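Local structure of glycosyl hydrolase family 88 (Pedobacter heparinus, 3WIW) at residues K154-I159 with W167-I172; K207-K212 with H218-D223. The protein is an unsaturated glucuronyl hydrolase with specificity for heparin, built on an alpha6/alpha6 barrel. All blocks are in the same frame, centred on the assembly; numbering follows the deposited sequence.

Contact 1. Residues K154-I159 with W167-I172; sequences KKVGAI and WQFPVI
Phe169 reaches Val156 from the opposite direction and presents a ring face to it. Val156 CG2 stands 4.0 Å from the centroid of the Phe169 ring and 3° off its normal, a CH-pi contact over the ring centre. The second methyl of the same valine meets the rim, Val156 CG1 lying 3.7 Å from Phe169 CE1. Phe169 is turned this way because CG is anti to the backbone N (chi1 -164°), beside the carbonyl carbon. Its far corner slides in beside the backbone of the other segment: the Ala158 carbonyl O lies 3.4 Å from Phe169 CZ, at the ring edge and near its plane. Pro170 points the other way and instead sets its CB over one face of the Trp167 ring, toward the rim. Val171 turns back again through one methyl, with Val171 CG2 4.1 Å from Ala158 CB and 3.4 Å from the Ile159 O. Ile159 offers only backbone here; its side chain packs on helix 175-188. No hydrogen bond joins the segments, which meet through side chains packed on side chains and on backbone carbonyls, without strand pairing between them. Gly157, at a positive phi of 79°, and Ala158 both face Asn153: a G1 beta bulge in the short 152-153/158-159 hairpin, which here packs against edge strand 170-172 of a small antiparallel sheet accompanying the alpha6/alpha6 barrel.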
loop_
_atom_site.group_PDB
_atom_site.type_symbol
_atom_site.label_atom_id
_atom_site.label_comp_id
_atom_site.label_asym_id
_atom_site.label_seq_id
_atom_site.Cartn_x
_atom_site.Cartn_y
_atom_site.Cartn_z
ATOM N N LYS A 154 -10.172 -21.262 -8.113
ATOM C CA LYS A 154 -11.559 -21.109 -8.493
ATOM C C LYS A 154 -12.510 -21.678 -7.427
ATOM O O LYS A 154 -13.592 -21.145 -7.204
ATOM C CB LYS A 154 -11.744 -21.795 -9.869
ATOM C CG LYS A 154 -13.079 -21.647 -10.601
ATOM C CD LYS A 154 -12.938 -22.188 -12.024
ATOM C CE LYS A 154 -14.155 -21.874 -12.884
ATOM N NZ LYS A 154 -14.034 -22.369 -14.281
ATOM N N LYS A 155 -12.114 -22.761 -6.768
ATOM C CA LYS A 155 -12.967 -23.370 -5.746
ATOM C C LYS A 155 -13.052 -22.523 -4.470
ATOM O O LYS A 155 -14.103 -22.432 -3.837
ATOM C CB LYS A 155 -12.498 -24.796 -5.429
ATOM C CG LYS A 155 -12.609 -25.755 -6.627
ATOM C CD LYS A 155 -12.144 -27.158 -6.265
ATOM C CE LYS A 155 -11.856 -27.998 -7.500
ATOM N NZ LYS A 155 -13.092 -28.226 -8.294
ATOM N N VAL A 156 -11.942 -21.904 -4.094
ATOM C CA VAL A 156 -11.924 -21.009 -2.945
ATOM C C VAL A 156 -12.547 -19.649 -3.278
ATOM O O VAL A 156 -13.170 -19.004 -2.418
ATOM C CB VAL A 156 -10.480 -20.812 -2.409
ATOM C CG1 VAL A 156 -10.432 -19.799 -1.246
ATOM C CG2 VAL A 156 -9.915 -22.145 -1.973
ATOM N N GLY A 157 -12.354 -19.191 -4.510
ATOM C CA GLY A 157 -12.736 -17.840 -4.879
ATOM C C GLY A 157 -11.730 -16.787 -4.413
ATOM O O GLY A 157 -12.110 -15.643 -4.161
ATOM N N ALA A 158 -10.447 -17.149 -4.301
ATOM C CA ALA A 158 -9.425 -16.187 -3.849
ATOM C C ALA A 158 -8.044 -16.593 -4.341
ATOM O O ALA A 158 -7.800 -17.758 -4.673
ATOM C CB ALA A 158 -9.415 -16.067 -2.318
ATOM N N ILE A 159 -7.154 -15.606 -4.409
ATOM C CA ILE A 159 -5.732 -15.803 -4.608
ATOM C C ILE A 159 -5.105 -16.308 -3.315
ATOM O O ILE A 159 -5.360 -15.768 -2.230
ATOM C CB ILE A 159 -5.069 -14.470 -4.996
ATOM C CG1 ILE A 159 -5.587 -14.010 -6.373
ATOM C CG2 ILE A 159 -3.533 -14.595 -4.960
ATOM C CD1 ILE A 159 -5.163 -12.617 -6.739
ATOM N N TRP A 167 -0.576 -23.539 6.810
ATOM C CA TRP A 167 -1.916 -23.321 6.259
ATOM C C TRP A 167 -2.109 -24.046 4.949
ATOM O O TRP A 167 -1.214 -24.095 4.106
ATOM C CB TRP A 167 -2.217 -21.846 6.007
ATOM C CG TRP A 167 -1.946 -20.951 7.145
ATOM C CD1 TRP A 167 -2.844 -20.494 8.071
ATOM C CD2 TRP A 167 -0.691 -20.366 7.472
ATOM N NE1 TRP A 167 -2.213 -19.665 8.962
ATOM C CE2 TRP A 167 -0.889 -19.569 8.616
ATOM C CE3 TRP A 167 0.589 -20.448 6.917
ATOM C CZ2 TRP A 167 0.143 -18.853 9.206
ATOM C CZ3 TRP A 167 1.610 -19.744 7.506
ATOM C CH2 TRP A 167 1.383 -18.953 8.640
ATOM N N GLN A 168 -3.305 -24.587 4.787
ATOM C CA GLN A 168 -3.723 -25.200 3.551
ATOM C C GLN A 168 -3.837 -24.147 2.449
ATOM O O GLN A 168 -3.436 -24.364 1.302
ATOM C CB GLN A 168 -5.070 -25.866 3.806
ATOM C CG GLN A 168 -5.714 -26.417 2.598
ATOM C CD GLN A 168 -6.826 -27.392 2.920
ATOM O OE1 GLN A 168 -7.658 -27.686 2.068
ATOM N NE2 GLN A 168 -6.837 -27.907 4.150
ATOM N N PHE A 169 -4.382 -22.990 2.798
ATOM C CA PHE A 169 -4.651 -21.958 1.805
ATOM C C PHE A 169 -4.864 -20.638 2.515
ATOM O O PHE A 169 -5.993 -20.245 2.778
ATOM C CB PHE A 169 -5.877 -22.355 0.960
ATOM C CG PHE A 169 -6.028 -21.569 -0.321
ATOM C CD1 PHE A 169 -6.558 -20.282 -0.314
ATOM C CD2 PHE A 169 -5.650 -22.127 -1.544
ATOM C CE1 PHE A 169 -6.701 -19.556 -1.489
ATOM C CE2 PHE A 169 -5.784 -21.399 -2.733
ATOM C CZ PHE A 169 -6.322 -20.118 -2.709
ATOM N N PRO A 170 -3.765 -19.960 2.844
ATOM C CA PRO A 170 -3.862 -18.708 3.587
ATOM C C PRO A 170 -4.108 -17.526 2.668
ATOM O O PRO A 170 -3.453 -17.404 1.613
ATOM C CB PRO A 170 -2.488 -18.590 4.242
ATOM C CG PRO A 170 -1.548 -19.271 3.236
ATOM C CD PRO A 170 -2.369 -20.360 2.597
ATOM N N VAL A 171 -5.025 -16.651 3.073
ATOM C CA VAL A 171 -5.289 -15.399 2.350
ATOM C C VAL A 171 -5.196 -14.260 3.356
ATOM O O VAL A 171 -5.872 -14.274 4.395
ATOM C CB VAL A 171 -6.701 -15.417 1.712
ATOM C CG1 VAL A 171 -6.972 -14.094 0.968
ATOM C CG2 VAL A 171 -6.824 -16.590 0.751
ATOM N N ILE A 172 -4.331 -13.295 3.089
ATOM C CA ILE A 172 -4.169 -12.172 4.006
ATOM C C ILE A 172 -4.895 -10.932 3.492
ATOM O O ILE A 172 -5.117 -10.797 2.289
ATOM C CB ILE A 172 -2.673 -11.878 4.310
ATOM C CG1 ILE A 172 -1.894 -11.299 3.107
ATOM C CG2 ILE A 172 -2.007 -13.147 4.822
ATOM C CD1 ILE A 172 -0.389 -11.104 3.411
#

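Contact 2. Residues K207-K212 with H218-D223; sequences KNHFRK and HVISYD
Ile220 runs past His209 in the opposite direction in the tight half of this contact and sets its CG1 methylene over the imidazole: Ile220 CG1 is 3.4 Å from the ring centroid of His209 and 10° off the normal, a close CH-pi contact over the centre of the face. Beyond it, Ile220 CD1 touches the Asn208 carbonyl O at 3.3 Å. At the edge of the same imidazole, in its plane, His209 NE2 donates to the His218 O at 3.0 Å; the donor sits 55° out of the carbonyl plane, so the bond does not follow a lone pair. A chi1 of -101°, away from a staggered value, places the His209 ring with one face toward Ile220 and its NE2 edge toward His218 O. The contact thereby joins the C-terminal region of helix 192-208 to strand 219-222, the middle strand of a three-stranded antiparallel sheet. A leucine in place of His209 would probably leave the His218 carbonyl without this N-H and take from the water between His209 and Tyr222 its ring-nitrogen partner. That water marks the looser side, where the two residues are linked through solvent: its O lies 2.8 Å from His209 ND1 and 2.7 Å from Tyr222 OH, at the edge of both rings. Here too Asn208, partly exposed, gives Asn208 ND2 to Tyr222 OH at 3.0 Å, the hydroxyl tilted out of the amide plane.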
loop_
_atom_site.group_PDB
_atom_site.type_symbol
_atom_site.label_atom_id
_atom_site.label_comp_id
_atom_site.label_asym_id
_atom_site.label_seq_id
_atom_site.Cartn_x
_atom_site.Cartn_y
_atom_site.Cartn_z
ATOM N N LYS A 207 -16.791 -10.973 2.467
ATOM C CA LYS A 207 -17.532 -11.854 3.352
ATOM C C LYS A 207 -16.673 -12.349 4.539
ATOM O O LYS A 207 -17.031 -12.173 5.704
ATOM C CB LYS A 207 -18.070 -13.042 2.567
ATOM C CG LYS A 207 -18.835 -14.015 3.420
ATOM C CD LYS A 207 -19.318 -15.201 2.605
ATOM C CE LYS A 207 -20.091 -16.170 3.485
ATOM N NZ LYS A 207 -20.448 -17.415 2.757
ATOM N N ASN A 208 -15.516 -12.928 4.252
ATOM C CA ASN A 208 -14.832 -13.737 5.252
ATOM C C ASN A 208 -13.812 -13.006 6.114
ATOM O O ASN A 208 -13.557 -13.417 7.245
ATOM C CB ASN A 208 -14.190 -14.956 4.584
ATOM C CG ASN A 208 -15.208 -15.828 3.904
ATOM O OD1 ASN A 208 -16.247 -16.156 4.499
ATOM N ND2 ASN A 208 -14.936 -16.202 2.659
ATOM N N HIS A 209 -13.209 -11.942 5.595
ATOM C CA HIS A 209 -12.172 -11.253 6.359
ATOM C C HIS A 209 -12.710 -10.229 7.367
ATOM O O HIS A 209 -11.936 -9.669 8.125
ATOM C CB HIS A 209 -11.172 -10.542 5.434
ATOM C CG HIS A 209 -9.886 -11.281 5.250
ATOM N ND1 HIS A 209 -9.689 -12.192 4.232
ATOM C CD2 HIS A 209 -8.712 -11.191 5.920
ATOM C CE1 HIS A 209 -8.455 -12.659 4.315
ATOM N NE2 HIS A 209 -7.841 -12.069 5.324
ATOM N N PHE A 210 -14.013 -9.976 7.369
ATOM C CA PHE A 210 -14.585 -8.894 8.174
ATOM C C PHE A 210 -15.475 -9.371 9.280
ATOM O O PHE A 210 -16.299 -10.259 9.082
ATOM C CB PHE A 210 -15.301 -7.857 7.291
ATOM C CG PHE A 210 -14.346 -7.111 6.420
ATOM C CD1 PHE A 210 -13.894 -7.663 5.200
ATOM C CD2 PHE A 210 -13.810 -5.905 6.856
ATOM C CE1 PHE A 210 -12.949 -6.995 4.429
ATOM C CE2 PHE A 210 -12.873 -5.246 6.088
ATOM C CZ PHE A 210 -12.434 -5.777 4.888
ATOM N N ARG A 211 -15.263 -8.784 10.455
ATOM C CA ARG A 211 -16.105 -9.018 11.624
ATOM C C ARG A 211 -17.357 -8.156 11.525
ATOM O O ARG A 211 -17.454 -7.292 10.654
ATOM C CB ARG A 211 -15.331 -8.675 12.900
ATOM C CG ARG A 211 -14.022 -9.429 12.999
ATOM C CD ARG A 211 -13.367 -9.265 14.376
ATOM N NE ARG A 211 -12.008 -9.827 14.406
ATOM C CZ ARG A 211 -10.903 -9.161 14.058
ATOM N NH1 ARG A 211 -9.733 -9.764 14.105
ATOM N NH2 ARG A 211 -10.968 -7.894 13.692
ATOM N N LYS A 212 -18.327 -8.362 12.418
ATOM C CA LYS A 212 -19.577 -7.607 12.340
ATOM C C LYS A 212 -19.381 -6.097 12.495
ATOM O O LYS A 212 -20.158 -5.306 11.951
ATOM C CB LYS A 212 -20.610 -8.134 13.346
ATOM C CG LYS A 212 -21.099 -9.542 13.032
ATOM C CD LYS A 212 -22.425 -9.874 13.710
ATOM C CE LYS A 212 -22.324 -9.892 15.221
ATOM N NZ LYS A 212 -21.198 -10.749 15.694
ATOM N N HIS A 218 -6.489 -10.600 10.006
ATOM C CA HIS A 218 -5.337 -10.570 9.118
ATOM C C HIS A 218 -5.401 -11.737 8.124
ATOM O O HIS A 218 -5.370 -11.516 6.908
ATOM C CB HIS A 218 -4.020 -10.558 9.909
ATOM C CG HIS A 218 -2.841 -10.171 9.075
ATOM N ND1 HIS A 218 -1.585 -9.949 9.597
ATOM C CD2 HIS A 218 -2.735 -9.977 7.735
ATOM C CE1 HIS A 218 -0.758 -9.624 8.622
ATOM N NE2 HIS A 218 -1.432 -9.639 7.482
ATOM N N VAL A 219 -5.485 -12.972 8.633
ATOM C CA VAL A 219 -5.422 -14.180 7.820
ATOM C C VAL A 219 -6.711 -14.965 7.916
ATOM O O VAL A 219 -7.196 -15.262 9.009
ATOM C CB VAL A 219 -4.288 -15.106 8.308
ATOM C CG1 VAL A 219 -4.108 -16.321 7.390
ATOM C CG2 VAL A 219 -3.015 -14.346 8.361
ATOM N N ILE A 220 -7.262 -15.308 6.765
ATOM C CA ILE A 220 -8.277 -16.354 6.685
ATOM C C ILE A 220 -7.647 -17.545 5.973
ATOM O O ILE A 220 -7.048 -17.400 4.898
ATOM C CB ILE A 220 -9.522 -15.869 5.905
ATOM C CG1 ILE A 220 -10.114 -14.609 6.573
ATOM C CG2 ILE A 220 -10.575 -16.979 5.796
ATOM C CD1 ILE A 220 -10.670 -14.835 7.967
ATOM N N SER A 221 -7.771 -18.720 6.584
ATOM C CA SER A 221 -7.316 -19.958 5.969
ATOM C C SER A 221 -8.508 -20.728 5.435
ATOM O O SER A 221 -9.510 -20.913 6.139
ATOM C CB SER A 221 -6.554 -20.829 6.959
ATOM O OG SER A 221 -6.035 -21.955 6.278
ATOM N N TYR A 222 -8.393 -21.194 4.196
ATOM C CA TYR A 222 -9.487 -21.895 3.536
ATOM C C TYR A 222 -9.177 -23.353 3.244
ATOM O O TYR A 222 -8.009 -23.746 3.154
ATOM C CB TYR A 222 -9.758 -21.212 2.200
ATOM C CG TYR A 222 -10.336 -19.815 2.280
ATOM C CD1 TYR A 222 -11.716 -19.619 2.344
ATOM C CD2 TYR A 222 -9.513 -18.692 2.240
ATOM C CE1 TYR A 222 -12.260 -18.338 2.366
ATOM C CE2 TYR A 222 -10.052 -17.398 2.288
ATOM C CZ TYR A 222 -11.431 -17.236 2.346
ATOM O OH TYR A 222 -11.985 -15.967 2.382
ATOM N N ASP A 223 -10.232 -24.137 3.040
ATOM C CA ASP A 223 -10.111 -25.490 2.536
ATOM C C ASP A 223 -10.007 -25.378 1.027
ATOM O O ASP A 223 -10.882 -24.791 0.380
ATOM C CB ASP A 223 -11.369 -26.270 2.904
ATOM C CG ASP A 223 -11.293 -27.732 2.525
ATOM O OD1 ASP A 223 -11.320 -28.058 1.315
ATOM O OD2 ASP A 223 -11.247 -28.565 3.449
HETATM O O HOH W 1 -10.442 -13.817 2.051
#

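How the contacts relate
Contacts 1 and 2 follow one another along the chain, with centres 10 Å apart, and meet through neighbouring strands 170-172 and 219-222. Probable backbone hydrogen bonds join them: Val171 N to Ile220 O at 2.8 Å and Phe169 O to Tyr222 N at 2.9 Å. Packing adds His209 CE1 against Val171 O at 3.0 Å, while Tyr222 touches both Val156 and Val171. Contact 2 lies closer to the predicted active site: His218 NE2 hydrogen-bonds to Asp174 OD1, the predicted proton donor, and the His218 side chain is about 6 Å from the bound EPE buffer molecule. In contact 1, the Ile159 side chain is about 9 Å from that of Asp116, the predicted nucleophile.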